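Local structure of precorrin-8x Methyl Mutase (Thermus thermophilus, 1V9C) at residues V93-H98 / P137-A142; A115-A120 / G124-A129; E145-R148 / R152-L155; E168-L173 / W180-G185. The protein probably catalyses the methyl migration that converts precorrin-8X into hydrogenobyrinate, a step on the route to adenosylcobalamin. One frame throughout, in Å; residues are numbered along the deposited sequence.

Interaction 1: residues V93-H98 / P137-A142; sequences VELLAH and PTFLLA
Leu95 and Leu96 both reach toward the aromatic ring of Phe139, one firmly and the other at arm's length. The firm touch is made by a single methyl: CD1 of Leu95 lies 3.8 Å from CZ of Phe139 and 4.1 Å from CE1 of the same ring. It reaches the far end of the ring obliquely, and the two side chains meet at about a right angle. CG of Phe139 stands anti to its backbone N (chi1 175°), which carries the ring off helix 137-147 toward the turn. Ala116 and Val117 of helix 112-122 also pack on Phe139, so the ring is buried between that helix and the turn after strand 92-94. The contact thus belongs to the doubly wound alpha/beta fold: strand 92-94 is the outermost strand at one end of the sheet within the chain, tied to strand 69-71 by backbone hydrogen bonds, and the helix packs beside its end. The chain leaves the strand through a type I turn, closed by the bond from His98 N to Leu95 O (2.8 Å). His98 then N-caps helix 99-107 with a weak bond from Glu100 N to its ND1. On the looser side, CD2 of Leu96 stays 4.5 Å from CD1 of Phe139, and Leu96 itself is partly exposed. Beyond it Ala97 faces solvent; its N makes a weak bond to OE1 of Glu94 at 3.1 Å.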
loop_
_atom_site.group_PDB
_atom_site.type_symbol
_atom_site.label_atom_id
_atom_site.label_comp_id
_atom_site.label_asym_id
_atom_site.label_seq_id
_atom_site.Cartn_x
_atom_site.Cartn_y
_atom_site.Cartn_z
ATOM N N VAL B 93 2.115 -15.386 -5.838
ATOM C CA VAL B 93 1.389 -16.235 -4.913
ATOM C C VAL B 93 1.258 -15.557 -3.552
ATOM O O VAL B 93 2.255 -15.251 -2.896
ATOM C CB VAL B 93 2.081 -17.599 -4.745
ATOM C CG1 VAL B 93 1.377 -18.404 -3.661
ATOM C CG2 VAL B 93 2.033 -18.351 -6.065
ATOM N N GLU B 94 0.011 -15.307 -3.160
ATOM C CA GLU B 94 -0.316 -14.691 -1.886
ATOM C C GLU B 94 -0.491 -15.826 -0.874
ATOM O O GLU B 94 -1.494 -16.544 -0.889
ATOM C CB GLU B 94 -1.601 -13.862 -2.029
ATOM C CG GLU B 94 -2.391 -13.635 -0.736
ATOM C CD GLU B 94 -1.585 -12.977 0.366
ATOM O OE1 GLU B 94 -2.147 -12.751 1.462
ATOM O OE2 GLU B 94 -0.393 -12.683 0.139
ATOM N N LEU B 95 0.492 -15.976 0.003
ATOM C CA LEU B 95 0.484 -17.044 0.993
ATOM C C LEU B 95 -0.449 -16.910 2.201
ATOM O O LEU B 95 -1.274 -17.793 2.440
ATOM C CB LEU B 95 1.918 -17.301 1.469
ATOM C CG LEU B 95 2.918 -17.753 0.396
ATOM C CD1 LEU B 95 4.313 -17.893 0.991
ATOM C CD2 LEU B 95 2.467 -19.077 -0.195
ATOM N N LEU B 96 -0.330 -15.822 2.959
ATOM C CA LEU B 96 -1.158 -15.622 4.153
ATOM C C LEU B 96 -2.667 -15.729 3.968
ATOM O O LEU B 96 -3.378 -16.133 4.889
ATOM C CB LEU B 96 -0.827 -14.284 4.816
ATOM C CG LEU B 96 0.535 -14.227 5.504
ATOM C CD1 LEU B 96 0.665 -12.901 6.230
ATOM C CD2 LEU B 96 0.679 -15.375 6.494
ATOM N N ALA B 97 -3.165 -15.368 2.793
ATOM C CA ALA B 97 -4.597 -15.454 2.542
ATOM C C ALA B 97 -4.910 -16.685 1.702
ATOM O O ALA B 97 -6.053 -16.896 1.310
ATOM C CB ALA B 97 -5.083 -14.198 1.831
ATOM N N HIS B 98 -3.886 -17.491 1.430
ATOM C CA HIS B 98 -4.039 -18.705 0.629
ATOM C C HIS B 98 -4.998 -19.690 1.310
ATOM O O HIS B 98 -4.965 -19.860 2.532
ATOM C CB HIS B 98 -2.671 -19.357 0.425
ATOM C CG HIS B 98 -2.622 -20.319 -0.720
ATOM N ND1 HIS B 98 -3.430 -21.431 -0.795
ATOM C CD2 HIS B 98 -1.851 -20.338 -1.834
ATOM C CE1 HIS B 98 -3.160 -22.095 -1.904
ATOM N NE2 HIS B 98 -2.204 -21.454 -2.553
ATOM N N PRO B 137 5.593 -9.632 10.199
ATOM C CA PRO B 137 6.918 -9.844 10.797
ATOM C C PRO B 137 7.142 -11.305 11.196
ATOM O O PRO B 137 8.220 -11.858 10.976
ATOM C CB PRO B 137 6.901 -8.931 12.026
ATOM C CG PRO B 137 5.968 -7.843 11.632
ATOM C CD PRO B 137 4.849 -8.605 10.950
ATOM N N THR B 138 6.125 -11.916 11.798
ATOM C CA THR B 138 6.239 -13.303 12.229
ATOM C C THR B 138 6.427 -14.192 11.003
ATOM O O THR B 138 6.950 -15.301 11.092
ATOM C CB THR B 138 4.986 -13.770 13.014
ATOM O OG1 THR B 138 3.867 -13.853 12.131
ATOM C CG2 THR B 138 4.660 -12.795 14.135
ATOM N N PHE B 139 5.995 -13.701 9.850
ATOM C CA PHE B 139 6.160 -14.469 8.631
ATOM C C PHE B 139 7.644 -14.449 8.252
ATOM O O PHE B 139 8.215 -15.468 7.882
ATOM C CB PHE B 139 5.326 -13.865 7.498
ATOM C CG PHE B 139 5.543 -14.531 6.168
ATOM C CD1 PHE B 139 5.083 -15.821 5.938
ATOM C CD2 PHE B 139 6.230 -13.873 5.153
ATOM C CE1 PHE B 139 5.301 -16.451 4.716
ATOM C CE2 PHE B 139 6.456 -14.498 3.919
ATOM C CZ PHE B 139 5.991 -15.788 3.702
ATOM N N LEU B 140 8.260 -13.279 8.361
ATOM C CA LEU B 140 9.671 -13.112 8.022
ATOM C C LEU B 140 10.568 -13.899 8.981
ATOM O O LEU B 140 11.655 -14.334 8.614
ATOM C CB LEU B 140 10.042 -11.629 8.061
ATOM C CG LEU B 140 11.460 -11.294 7.597
ATOM C CD1 LEU B 140 11.677 -11.829 6.180
ATOM C CD2 LEU B 140 11.655 -9.789 7.637
ATOM N N LEU B 141 10.104 -14.068 10.214
ATOM C CA LEU B 141 10.847 -14.829 11.208
ATOM C C LEU B 141 10.734 -16.317 10.898
ATOM O O LEU B 141 11.723 -17.038 10.948
ATOM C CB LEU B 141 10.302 -14.553 12.605
ATOM C CG LEU B 141 10.787 -13.251 13.219
ATOM C CD1 LEU B 141 10.135 -13.069 14.574
ATOM C CD2 LEU B 141 12.302 -13.278 13.346
ATOM N N ALA B 142 9.528 -16.776 10.583
ATOM C CA ALA B 142 9.324 -18.181 10.243
ATOM C C ALA B 142 10.205 -18.475 9.036
ATOM O O ALA B 142 11.008 -19.400 9.061
ATOM C CB ALA B 142 7.863 -18.440 9.904
#

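Interaction 2: residues A115-A120 / G124-A129; sequences AAVAYA and GLLDGA
Ala120 O accepts the backbone N-H of Leu125 at 2.9 Å, with a bent N-H...O angle of 132° and the donor tilted 27° from the carbonyl plane. Gly124 N is also close, 3.1 Å from Ala120 O, but its N-H points too poorly to bond. The bond from Leu125 is the six-to-one link of a Schellman motif that ends helix 112-122, with Gly124 supplying the positive phi. The apolar partner expected of such a motif is present too, CB of Ala120 lying 4.3 Å from CB of Leu125. With CG beside the backbone N (chi1 -63°), the branch of Leu125 is turned toward the Tyr119 ring, where its CD1 arrives obliquely, 4.4 Å from CE2. Leu126 continues the packing with both branches. Its CD2 sits 4.2 Å from CB of Ala120, and its CD1 meets CG1 of Val117 at 4.1 Å, the two side chains crossing at about a right angle. Farther along, Leu126 also rests on Leu70 of strand 69-71. The backbone of Gly124 thus makes the turn toward strand 130-133, and the apolar packing of the leucines is likely to hold the loop against the helix.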
loop_
_atom_site.group_PDB
_atom_site.type_symbol
_atom_site.label_atom_id
_atom_site.label_comp_id
_atom_site.label_asym_id
_atom_site.label_seq_id
_atom_site.Cartn_x
_atom_site.Cartn_y
_atom_site.Cartn_z
ATOM N N ALA B 115 1.951 -21.662 8.762
ATOM C CA ALA B 115 1.307 -22.485 7.759
ATOM C C ALA B 115 1.780 -22.030 6.390
ATOM O O ALA B 115 2.088 -22.854 5.528
ATOM C CB ALA B 115 -0.208 -22.351 7.865
ATOM N N ALA B 116 1.847 -20.712 6.204
ATOM C CA ALA B 116 2.269 -20.125 4.934
ATOM C C ALA B 116 3.639 -20.620 4.476
ATOM O O ALA B 116 3.777 -21.125 3.366
ATOM C CB ALA B 116 2.268 -18.605 5.038
ATOM N N VAL B 117 4.651 -20.465 5.322
ATOM C CA VAL B 117 5.998 -20.919 4.975
ATOM C C VAL B 117 6.017 -22.441 4.803
ATOM O O VAL B 117 6.420 -22.956 3.756
ATOM C CB VAL B 117 7.020 -20.550 6.068
ATOM C CG1 VAL B 117 8.417 -20.909 5.603
ATOM C CG2 VAL B 117 6.926 -19.077 6.396
ATOM N N ALA B 118 5.584 -23.149 5.844
ATOM C CA ALA B 118 5.532 -24.607 5.824
ATOM C C ALA B 118 4.879 -25.061 4.530
ATOM O O ALA B 118 5.391 -25.939 3.839
ATOM C CB ALA B 118 4.737 -25.121 7.020
ATOM N N TYR B 119 3.743 -24.455 4.205
ATOM C CA TYR B 119 3.045 -24.794 2.977
ATOM C C TYR B 119 3.953 -24.528 1.779
ATOM O O TYR B 119 4.197 -25.419 0.966
ATOM C CB TYR B 119 1.778 -23.960 2.829
ATOM C CG TYR B 119 1.105 -24.157 1.489
ATOM C CD1 TYR B 119 0.253 -25.234 1.269
ATOM C CD2 TYR B 119 1.373 -23.299 0.419
ATOM C CE1 TYR B 119 -0.315 -25.458 0.020
ATOM C CE2 TYR B 119 0.809 -23.518 -0.839
ATOM C CZ TYR B 119 -0.032 -24.601 -1.029
ATOM O OH TYR B 119 -0.585 -24.838 -2.264
ATOM N N ALA B 120 4.443 -23.292 1.684
ATOM C CA ALA B 120 5.316 -22.867 0.593
ATOM C C ALA B 120 6.510 -23.786 0.450
ATOM O O ALA B 120 6.851 -24.203 -0.651
ATOM C CB ALA B 120 5.797 -21.442 0.829
ATOM N N GLY B 124 7.477 -26.733 -2.381
ATOM C CA GLY B 124 8.628 -26.377 -3.182
ATOM C C GLY B 124 8.379 -25.079 -3.923
ATOM O O GLY B 124 8.294 -25.064 -5.152
ATOM N N LEU B 125 8.252 -23.986 -3.174
ATOM C CA LEU B 125 8.008 -22.674 -3.763
ATOM C C LEU B 125 9.046 -21.660 -3.327
ATOM O O LEU B 125 9.224 -20.638 -3.983
ATOM C CB LEU B 125 6.624 -22.150 -3.370
ATOM C CG LEU B 125 5.402 -22.948 -3.829
ATOM C CD1 LEU B 125 4.134 -22.227 -3.392
ATOM C CD2 LEU B 125 5.426 -23.116 -5.329
ATOM N N LEU B 126 9.735 -21.946 -2.229
ATOM C CA LEU B 126 10.733 -21.027 -1.705
ATOM C C LEU B 126 12.026 -20.972 -2.481
ATOM O O LEU B 126 12.675 -19.927 -2.543
ATOM C CB LEU B 126 11.058 -21.360 -0.252
ATOM C CG LEU B 126 9.963 -21.102 0.771
ATOM C CD1 LEU B 126 10.486 -21.464 2.143
ATOM C CD2 LEU B 126 9.543 -19.651 0.721
ATOM N N ASP B 127 12.419 -22.095 -3.063
ATOM C CA ASP B 127 13.664 -22.126 -3.803
ATOM C C ASP B 127 13.528 -21.476 -5.169
ATOM O O ASP B 127 12.703 -21.882 -5.993
ATOM C CB ASP B 127 14.166 -23.567 -3.913
ATOM C CG ASP B 127 14.537 -24.157 -2.554
ATOM O OD1 ASP B 127 15.410 -23.582 -1.864
ATOM O OD2 ASP B 127 13.949 -25.189 -2.172
ATOM N N GLY B 128 14.346 -20.447 -5.382
ATOM C CA GLY B 128 14.339 -19.704 -6.630
ATOM C C GLY B 128 13.343 -18.556 -6.612
ATOM O O GLY B 128 13.264 -17.776 -7.556
ATOM N N ALA B 129 12.596 -18.436 -5.522
ATOM C CA ALA B 129 11.580 -17.399 -5.423
ATOM C C ALA B 129 12.005 -16.065 -4.833
ATOM O O ALA B 129 12.987 -15.966 -4.093
ATOM C CB ALA B 129 10.392 -17.929 -4.655
#

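Interaction 3: residues E145-R148 / R152-L155; sequences EAIR and RPAL
Arg152 folds back over the last turn of helix 137-147 and lays its guanidinium group against the backbone and side chain of Ile147. Its CB sets out away from the helix, and CG stands anti to the carbonyl carbon. The chain then bends at the CB-CG bond (chi2 -50°), and this bend, followed by an extended step, returns the charged end to Ile147. Contact starts at CZ, which lies 3.6 Å from Ile147 O. The oxygen sits over one face of the planar group, with NH1 at 3.2 Å and NH2 at 3.7 Å from Ile147 O. Because it approaches the face, the N-H bonds do not point at it, and no hydrogen bond forms. NH1 is modelled 3.2 Å from CG2 of Ile147, shorter than comfortable and doubtful in detail. The other branch of Ile147 serves the next residue: CG1 is 4.1 Å from CD of the Pro153 ring. Pro177 is a further neighbour of both Ile147 and Arg152, while the backbone N of Arg152 is bonded to Asp127 OD1. These contacts lie where the loop leads from the helix into strand 155-158. Arg152 is exposed and also touches a crystal neighbour, which may influence its pose. Lacking a directed bond, the tip is probably held by the attraction between its positive charge and the carbonyl oxygen near the negative end of the helix dipole, with Ile147 and Pro153 adding the apolar part.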
loop_
_atom_site.group_PDB
_atom_site.type_symbol
_atom_site.label_atom_id
_atom_site.label_comp_id
_atom_site.label_asym_id
_atom_site.label_seq_id
_atom_site.Cartn_x
_atom_site.Cartn_y
_atom_site.Cartn_z
ATOM N N GLU B 145 13.859 -18.789 9.727
ATOM C CA GLU B 145 14.182 -20.027 10.412
ATOM C C GLU B 145 14.158 -21.122 9.356
ATOM O O GLU B 145 15.001 -22.016 9.356
ATOM C CB GLU B 145 13.152 -20.298 11.510
ATOM C CG GLU B 145 13.031 -19.136 12.494
ATOM C CD GLU B 145 12.105 -19.417 13.667
ATOM O OE1 GLU B 145 11.897 -18.494 14.491
ATOM O OE2 GLU B 145 11.592 -20.554 13.770
ATOM N N ALA B 146 13.198 -21.027 8.441
ATOM C CA ALA B 146 13.058 -21.995 7.364
ATOM C C ALA B 146 14.256 -21.941 6.426
ATOM O O ALA B 146 14.555 -22.915 5.733
ATOM C CB ALA B 146 11.780 -21.732 6.586
ATOM N N ILE B 147 14.935 -20.798 6.405
ATOM C CA ILE B 147 16.108 -20.617 5.557
ATOM C C ILE B 147 17.298 -21.350 6.173
ATOM O O ILE B 147 18.178 -21.830 5.458
ATOM C CB ILE B 147 16.449 -19.098 5.378
ATOM C CG1 ILE B 147 15.459 -18.456 4.396
ATOM C CG2 ILE B 147 17.880 -18.915 4.886
ATOM C CD1 ILE B 147 15.711 -16.979 4.136
ATOM N N ARG B 148 17.313 -21.433 7.502
ATOM C CA ARG B 148 18.392 -22.110 8.217
ATOM C C ARG B 148 18.249 -23.624 8.103
ATOM O O ARG B 148 19.138 -24.369 8.505
ATOM C CB ARG B 148 18.406 -21.704 9.693
ATOM C CG ARG B 148 18.757 -20.242 9.964
ATOM C CD ARG B 148 20.152 -19.871 9.478
ATOM N NE ARG B 148 20.570 -18.589 10.037
ATOM C CZ ARG B 148 21.699 -17.954 9.725
ATOM N NH1 ARG B 148 22.543 -18.477 8.839
ATOM N NH2 ARG B 148 21.995 -16.795 10.313
ATOM N N ARG B 152 16.134 -21.856 0.065
ATOM C CA ARG B 152 16.963 -20.887 -0.655
ATOM C C ARG B 152 16.196 -19.998 -1.651
ATOM O O ARG B 152 16.215 -20.223 -2.869
ATOM C CB ARG B 152 18.116 -21.607 -1.378
ATOM C CG ARG B 152 19.086 -22.334 -0.444
ATOM C CD ARG B 152 19.553 -21.420 0.691
ATOM N NE ARG B 152 20.390 -22.117 1.661
ATOM C CZ ARG B 152 20.652 -21.672 2.886
ATOM N NH1 ARG B 152 20.138 -20.523 3.305
ATOM N NH2 ARG B 152 21.437 -22.372 3.694
ATOM N N PRO B 153 15.500 -18.973 -1.136
ATOM C CA PRO B 153 14.744 -18.061 -2.004
ATOM C C PRO B 153 15.761 -17.257 -2.808
ATOM O O PRO B 153 16.841 -16.956 -2.309
ATOM C CB PRO B 153 13.992 -17.179 -1.012
ATOM C CG PRO B 153 13.898 -18.023 0.228
ATOM C CD PRO B 153 15.256 -18.674 0.284
ATOM N N ALA B 154 15.435 -16.915 -4.045
ATOM C CA ALA B 154 16.369 -16.141 -4.850
ATOM C C ALA B 154 16.631 -14.794 -4.196
ATOM O O ALA B 154 17.769 -14.327 -4.183
ATOM C CB ALA B 154 15.821 -15.942 -6.264
ATOM N N LEU B 155 15.585 -14.174 -3.645
ATOM C CA LEU B 155 15.720 -12.870 -2.988
ATOM C C LEU B 155 14.591 -12.603 -2.007
ATOM O O LEU B 155 13.457 -13.010 -2.233
ATOM C CB LEU B 155 15.752 -11.746 -4.034
ATOM C CG LEU B 155 15.586 -10.305 -3.517
ATOM C CD1 LEU B 155 16.789 -9.869 -2.652
ATOM C CD2 LEU B 155 15.439 -9.384 -4.718
#

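Interaction 4: residues E168-L173 / W180-G185; sequences EAKRAL and WIVTEG. With SO4 (sulfate ion), chain G.
Lys170 ends in an ammonium group held by backbone carbonyls at and just beyond the end of strand 180-183. NZ donates to Gly185 O at 2.9 Å, from above that carbonyl's plane, and to Thr183 O, almost in line with the C=O bond (167°). The latter is modelled at 2.5 Å, a length too short to be taken literally. Pro160 O is a third acceptor, so three backbone oxygens take bonds from the buried ammonium. The lysine chain runs extended beyond CG, and its CB lies 4.2 Å from CG1 of Val182. With an alanine here, the carbonyls of Pro160, Thr183 and Gly185 would probably lose their common donor, leaving the turn after the strand freer to shift. Further along the helix, CD2 of Leu173 meets CG2 of Val182 at 3.5 Å, while its CG lies 4.0 Å from CB of Trp180. Leu173 O rests over one face of the indole, 3.5 Å from CD1 of Trp180. Outside this core, Thr183 OG1 bonds to Lys187 O and Ser52 holds Trp180 N. A sulfate is bound weakly by Glu168 N (O2 at 3.3 Å) and also by Asn165 N and Leu167 N, near the start of the helix. The axes of segments 168-173 and 180-183 run nearly antiparallel (155°), 9.5 Å apart at closest, as expected for the second half of a beta-alpha-beta crossover, here strand 155-158, helix 166-174 and strand 180-183.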
loop_
_atom_site.group_PDB
_atom_site.type_symbol
_atom_site.label_atom_id
_atom_site.label_comp_id
_atom_site.label_asym_id
_atom_site.label_seq_id
_atom_site.Cartn_x
_atom_site.Cartn_y
_atom_site.Cartn_z
ATOM N N GLU B 168 13.220 -6.888 15.027
ATOM C CA GLU B 168 13.926 -8.154 15.150
ATOM C C GLU B 168 13.776 -9.020 13.904
ATOM O O GLU B 168 14.691 -9.756 13.535
ATOM C CB GLU B 168 13.437 -8.902 16.393
ATOM C CG GLU B 168 12.589 -10.117 16.119
ATOM C CD GLU B 168 12.186 -10.831 17.393
ATOM O OE1 GLU B 168 11.497 -10.204 18.226
ATOM O OE2 GLU B 168 12.560 -12.013 17.559
ATOM N N ALA B 169 12.619 -8.923 13.257
ATOM C CA ALA B 169 12.354 -9.688 12.044
ATOM C C ALA B 169 13.336 -9.279 10.947
ATOM O O ALA B 169 13.813 -10.114 10.168
ATOM C CB ALA B 169 10.926 -9.446 11.578
ATOM N N LYS B 170 13.638 -7.990 10.892
ATOM C CA LYS B 170 14.561 -7.495 9.894
ATOM C C LYS B 170 15.988 -7.911 10.243
ATOM O O LYS B 170 16.748 -8.320 9.366
ATOM C CB LYS B 170 14.421 -5.979 9.768
ATOM C CG LYS B 170 13.056 -5.597 9.202
ATOM C CD LYS B 170 12.771 -4.118 9.274
ATOM C CE LYS B 170 11.407 -3.821 8.665
ATOM N NZ LYS B 170 11.211 -2.380 8.407
ATOM N N ARG B 171 16.351 -7.826 11.519
ATOM C CA ARG B 171 17.688 -8.245 11.937
ATOM C C ARG B 171 17.864 -9.719 11.568
ATOM O O ARG B 171 18.866 -10.106 10.971
ATOM C CB ARG B 171 17.856 -8.065 13.445
ATOM C CG ARG B 171 18.873 -7.003 13.829
ATOM C CD ARG B 171 18.785 -6.672 15.318
ATOM N NE ARG B 171 17.568 -5.929 15.646
ATOM C CZ ARG B 171 17.118 -5.731 16.881
ATOM N NH1 ARG B 171 17.775 -6.223 17.921
ATOM N NH2 ARG B 171 16.009 -5.034 17.078
ATOM N N ALA B 172 16.878 -10.540 11.901
ATOM C CA ALA B 172 16.957 -11.955 11.578
ATOM C C ALA B 172 17.181 -12.162 10.082
ATOM O O ALA B 172 17.707 -13.201 9.661
ATOM C CB ALA B 172 15.695 -12.652 12.004
ATOM N N LEU B 173 16.780 -11.182 9.275
ATOM C CA LEU B 173 16.948 -11.293 7.830
ATOM C C LEU B 173 18.312 -10.770 7.367
ATOM O O LEU B 173 18.975 -11.378 6.525
ATOM C CB LEU B 173 15.831 -10.529 7.112
ATOM C CG LEU B 173 15.941 -10.441 5.586
ATOM C CD1 LEU B 173 15.843 -11.848 4.988
ATOM C CD2 LEU B 173 14.832 -9.551 5.041
ATOM N N TRP B 180 19.101 -9.932 0.142
ATOM C CA TRP B 180 17.914 -9.245 0.607
ATOM C C TRP B 180 17.983 -7.737 0.442
ATOM O O TRP B 180 19.038 -7.176 0.137
ATOM C CB TRP B 180 17.687 -9.570 2.080
ATOM C CG TRP B 180 18.952 -9.429 2.886
ATOM C CD1 TRP B 180 19.784 -10.437 3.289
ATOM C CD2 TRP B 180 19.550 -8.208 3.345
ATOM N NE1 TRP B 180 20.860 -9.921 3.971
ATOM C CE2 TRP B 180 20.744 -8.558 4.023
ATOM C CE3 TRP B 180 19.194 -6.857 3.255
ATOM C CZ2 TRP B 180 21.586 -7.602 4.602
ATOM C CZ3 TRP B 180 20.032 -5.906 3.829
ATOM C CH2 TRP B 180 21.213 -6.284 4.498
ATOM N N ILE B 181 16.831 -7.109 0.651
ATOM C CA ILE B 181 16.673 -5.661 0.601
ATOM C C ILE B 181 15.738 -5.384 1.762
ATOM O O ILE B 181 14.668 -6.000 1.885
ATOM C CB ILE B 181 16.010 -5.168 -0.674
ATOM C CG1 ILE B 181 16.787 -5.653 -1.899
ATOM C CG2 ILE B 181 15.940 -3.636 -0.637
ATOM C CD1 ILE B 181 16.232 -5.142 -3.198
ATOM N N VAL B 182 16.154 -4.456 2.612
ATOM C CA VAL B 182 15.417 -4.126 3.804
ATOM C C VAL B 182 15.200 -2.630 3.996
ATOM O O VAL B 182 16.000 -1.818 3.538
ATOM C CB VAL B 182 16.184 -4.700 5.041
ATOM C CG1 VAL B 182 15.754 -4.013 6.308
ATOM C CG2 VAL B 182 15.921 -6.193 5.169
ATOM N N THR B 183 14.104 -2.275 4.660
ATOM C CA THR B 183 13.831 -0.881 5.003
ATOM C C THR B 183 14.056 -0.870 6.515
ATOM O O THR B 183 13.244 -1.379 7.284
ATOM C CB THR B 183 12.366 -0.434 4.692
ATOM O OG1 THR B 183 11.432 -1.337 5.298
ATOM C CG2 THR B 183 12.131 -0.386 3.190
ATOM N N GLU B 184 15.194 -0.320 6.919
ATOM C CA GLU B 184 15.588 -0.244 8.323
ATOM C C GLU B 184 14.536 0.457 9.175
ATOM O O GLU B 184 13.921 1.427 8.737
ATOM C CB GLU B 184 16.914 0.518 8.437
ATOM C CG GLU B 184 18.028 0.007 7.530
ATOM C CD GLU B 184 19.060 -0.829 8.264
ATOM O OE1 GLU B 184 18.749 -1.979 8.646
ATOM O OE2 GLU B 184 20.185 -0.321 8.466
ATOM N N GLY B 185 14.320 -0.050 10.385
ATOM C CA GLY B 185 13.370 0.571 11.280
ATOM C C GLY B 185 11.971 -0.002 11.287
ATOM O O GLY B 185 11.772 -1.180 10.968
HETATM S S SO4 G . 10.131 -4.984 17.758
HETATM O O1 SO4 G . 9.030 -5.575 18.536
HETATM O O2 SO4 G . 11.177 -6.000 17.491
HETATM O O3 SO4 G . 10.731 -3.873 18.531
HETATM O O4 SO4 G . 9.591 -4.460 16.483
#

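In the fold
Interactions 1 and 2 share a core, their centres 10 Å apart, where CE1 of Phe139 packs 3.5 Å from CG2 of Val117. Interaction 3 adjoins interaction 1 along helix 137-147 and is tied to interaction 2 between loops, Gly128 N lying 3.1 Å from Arg152 O in a probable hydrogen bond. Strand 155-158 carries the connection on to interaction 4: CD1 of Leu155 is 3.5 Å from CA of Trp180. Interaction 4 also meets interaction 1 between neighbouring helices, with CD2 of Leu141 3.7 Å from CB of Ala172. Interactions 2 and 4 do not touch, their centres about 19 Å apart. The sulfate beside interaction 4, probably from the crystallisation liquor, sits at the start of helix 166-174, and no active-site role follows from it.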